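Local structure of 3-carboxy-cis,cis-muconate cycloisomerase (Acinetobacter calcoaceticus, 1Q5N) at residues P163-H168 with N437-I442. The protein is a cycloisomerase, a largely helical enzyme that forms a tetramer and belongs to the fumarase/aspartase superfamily. Numbering follows the deposited sequence.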
loop_
_atom_site.group_PDB
_atom_site.type_symbol
_atom_site.label_atom_id
_atom_site.label_comp_id
_atom_site.label_asym_id
_atom_site.label_seq_id
_atom_site.Cartn_x
_atom_site.Cartn_y
_atom_site.Cartn_z
ATOM N N PRO A 163 24.941 -7.977 26.610
ATOM C CA PRO A 163 25.932 -7.162 25.882
ATOM C C PRO A 163 26.150 -7.650 24.459
ATOM O O PRO A 163 25.987 -8.835 24.194
ATOM C CB PRO A 163 27.236 -7.370 26.685
ATOM C CG PRO A 163 26.784 -8.013 27.985
ATOM C CD PRO A 163 25.607 -8.864 27.583
ATOM N N ILE A 164 26.509 -6.733 23.561
ATOM C CA ILE A 164 26.942 -7.094 22.173
ATOM C C ILE A 164 28.101 -6.108 21.932
ATOM O O ILE A 164 28.590 -5.512 22.905
ATOM C CB ILE A 164 25.830 -6.849 21.063
ATOM C CG1 ILE A 164 25.405 -5.357 21.048
ATOM C CG2 ILE A 164 24.637 -7.746 21.334
ATOM C CD1 ILE A 164 24.565 -4.965 19.827
ATOM N N THR A 165 28.587 -5.959 20.692
ATOM C CA THR A 165 29.592 -4.912 20.422
ATOM C C THR A 165 29.029 -4.097 19.255
ATOM O O THR A 165 28.225 -4.594 18.459
ATOM C CB THR A 165 31.002 -5.443 20.026
ATOM O OG1 THR A 165 30.928 -6.078 18.747
ATOM C CG2 THR A 165 31.543 -6.456 21.093
ATOM N N LEU A 166 29.422 -2.836 19.172
ATOM C CA LEU A 166 28.963 -1.991 18.110
ATOM C C LEU A 166 29.393 -2.630 16.797
ATOM O O LEU A 166 28.663 -2.609 15.815
ATOM C CB LEU A 166 29.579 -0.614 18.254
ATOM C CG LEU A 166 29.384 0.293 17.039
ATOM C CD1 LEU A 166 27.896 0.446 16.819
ATOM C CD2 LEU A 166 30.036 1.689 17.243
ATOM N N GLY A 167 30.587 -3.218 16.792
ATOM C CA GLY A 167 31.082 -3.854 15.587
ATOM C C GLY A 167 30.127 -4.939 15.119
ATOM O O GLY A 167 30.021 -5.199 13.920
ATOM N N HIS A 168 29.448 -5.621 16.037
ATOM C CA HIS A 168 28.527 -6.647 15.566
ATOM C C HIS A 168 27.303 -6.010 14.778
ATOM O O HIS A 168 26.898 -6.539 13.753
ATOM C CB HIS A 168 28.037 -7.480 16.719
ATOM C CG HIS A 168 27.324 -8.720 16.285
ATOM N ND1 HIS A 168 26.144 -9.129 16.854
ATOM C CD2 HIS A 168 27.661 -9.672 15.380
ATOM C CE1 HIS A 168 25.781 -10.287 16.326
ATOM N NE2 HIS A 168 26.684 -10.639 15.427
ATOM N N ASN A 437 29.786 -16.077 20.426
ATOM C CA ASN A 437 30.619 -16.135 19.238
ATOM C C ASN A 437 30.534 -14.876 18.383
ATOM O O ASN A 437 30.651 -14.949 17.165
ATOM C CB ASN A 437 30.272 -17.370 18.391
ATOM C CG ASN A 437 29.033 -17.145 17.507
ATOM O OD1 ASN A 437 28.129 -16.359 17.843
ATOM N ND2 ASN A 437 28.978 -17.857 16.392
ATOM N N ILE A 438 30.367 -13.707 19.002
ATOM C CA ILE A 438 30.302 -12.479 18.201
ATOM C C ILE A 438 31.543 -12.209 17.324
ATOM O O ILE A 438 31.419 -11.690 16.226
ATOM C CB ILE A 438 30.013 -11.243 19.096
ATOM C CG1 ILE A 438 28.518 -11.161 19.395
ATOM C CG2 ILE A 438 30.491 -9.989 18.436
ATOM C CD1 ILE A 438 28.177 -10.009 20.268
ATOM N N GLN A 439 32.740 -12.553 17.809
ATOM C CA GLN A 439 33.969 -12.316 17.043
ATOM C C GLN A 439 34.037 -13.246 15.845
ATOM O O GLN A 439 34.488 -12.824 14.785
ATOM C CB GLN A 439 35.215 -12.437 17.958
ATOM C CG GLN A 439 35.180 -11.358 19.101
ATOM C CD GLN A 439 34.961 -9.963 18.558
ATOM O OE1 GLN A 439 35.400 -9.656 17.457
ATOM N NE2 GLN A 439 34.299 -9.097 19.324
ATOM N N ASP A 440 33.558 -14.488 15.992
ATOM C CA ASP A 440 33.514 -15.409 14.849
ATOM C C ASP A 440 32.573 -14.812 13.781
ATOM O O ASP A 440 32.873 -14.865 12.560
ATOM C CB ASP A 440 32.942 -16.801 15.228
ATOM C CG ASP A 440 33.880 -17.636 16.105
ATOM O OD1 ASP A 440 35.055 -17.235 16.288
ATOM O OD2 ASP A 440 33.439 -18.699 16.612
ATOM N N GLN A 441 31.428 -14.249 14.219
ATOM C CA GLN A 441 30.471 -13.669 13.254
ATOM C C GLN A 441 31.080 -12.472 12.557
ATOM O O GLN A 441 30.952 -12.345 11.325
ATOM C CB GLN A 441 29.149 -13.283 13.923
ATOM C CG GLN A 441 28.280 -14.498 14.359
ATOM C CD GLN A 441 26.996 -14.046 15.063
ATOM O OE1 GLN A 441 26.205 -13.275 14.501
ATOM N NE2 GLN A 441 26.790 -14.516 16.294
ATOM N N ILE A 442 31.759 -11.602 13.310
ATOM C CA ILE A 442 32.364 -10.468 12.649
ATOM C C ILE A 442 33.449 -10.960 11.646
ATOM O O ILE A 442 33.543 -10.439 10.533
ATOM C CB ILE A 442 32.961 -9.480 13.676
ATOM C CG1 ILE A 442 31.807 -8.906 14.535
ATOM C CG2 ILE A 442 33.815 -8.406 12.950
ATOM C CD1 ILE A 442 32.222 -7.865 15.603
#
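H168 reaches from the first turn of helix 166-191 to I438 and Q441 on helix 438-447. I438 CG1 lies over one ring face, 4.1 Å from the centroid of the H168 ring and 11° off its normal, a CH-pi contact. CG anti to the backbone N (chi1 -168°) carries the ring toward helix 438-447, where its NE2 edge meets Q441. There H168 NE2 donates to Q441 OE1 at 2.8 Å; the oxygen lies in the ring plane, but the donor stands above the carbonyl plane, ring and amide being 82° apart. Q441 NE2 in turn donates to N437 OD1 at 2.8 Å, so an amide suits this place: it accepts at one end and gives at the other.

Packing is tight beside the ring, where branched aliphatic chains bridge the two backbones. I438 CD1 abuts I164 CA at 3.7 Å, while I442 CD1 presses on the backbone at H168 N, 3.6 Å away, where G167 adds no bulk. T165, the N-cap, takes H168 N on OG1 (3.1 Å), which also bonds to R148 O.

Looser is the side of partly exposed Q439: its OE1 bonds R148 NH1, and its NE2 stays 4.2 Å from T165 CG2. G201 and T229 of a second subunit also bind the Q441 amide, placing this C-terminal helix, docked on a strand-to-helix junction, at a subunit interface of the largely helical fumarase/aspartase fold.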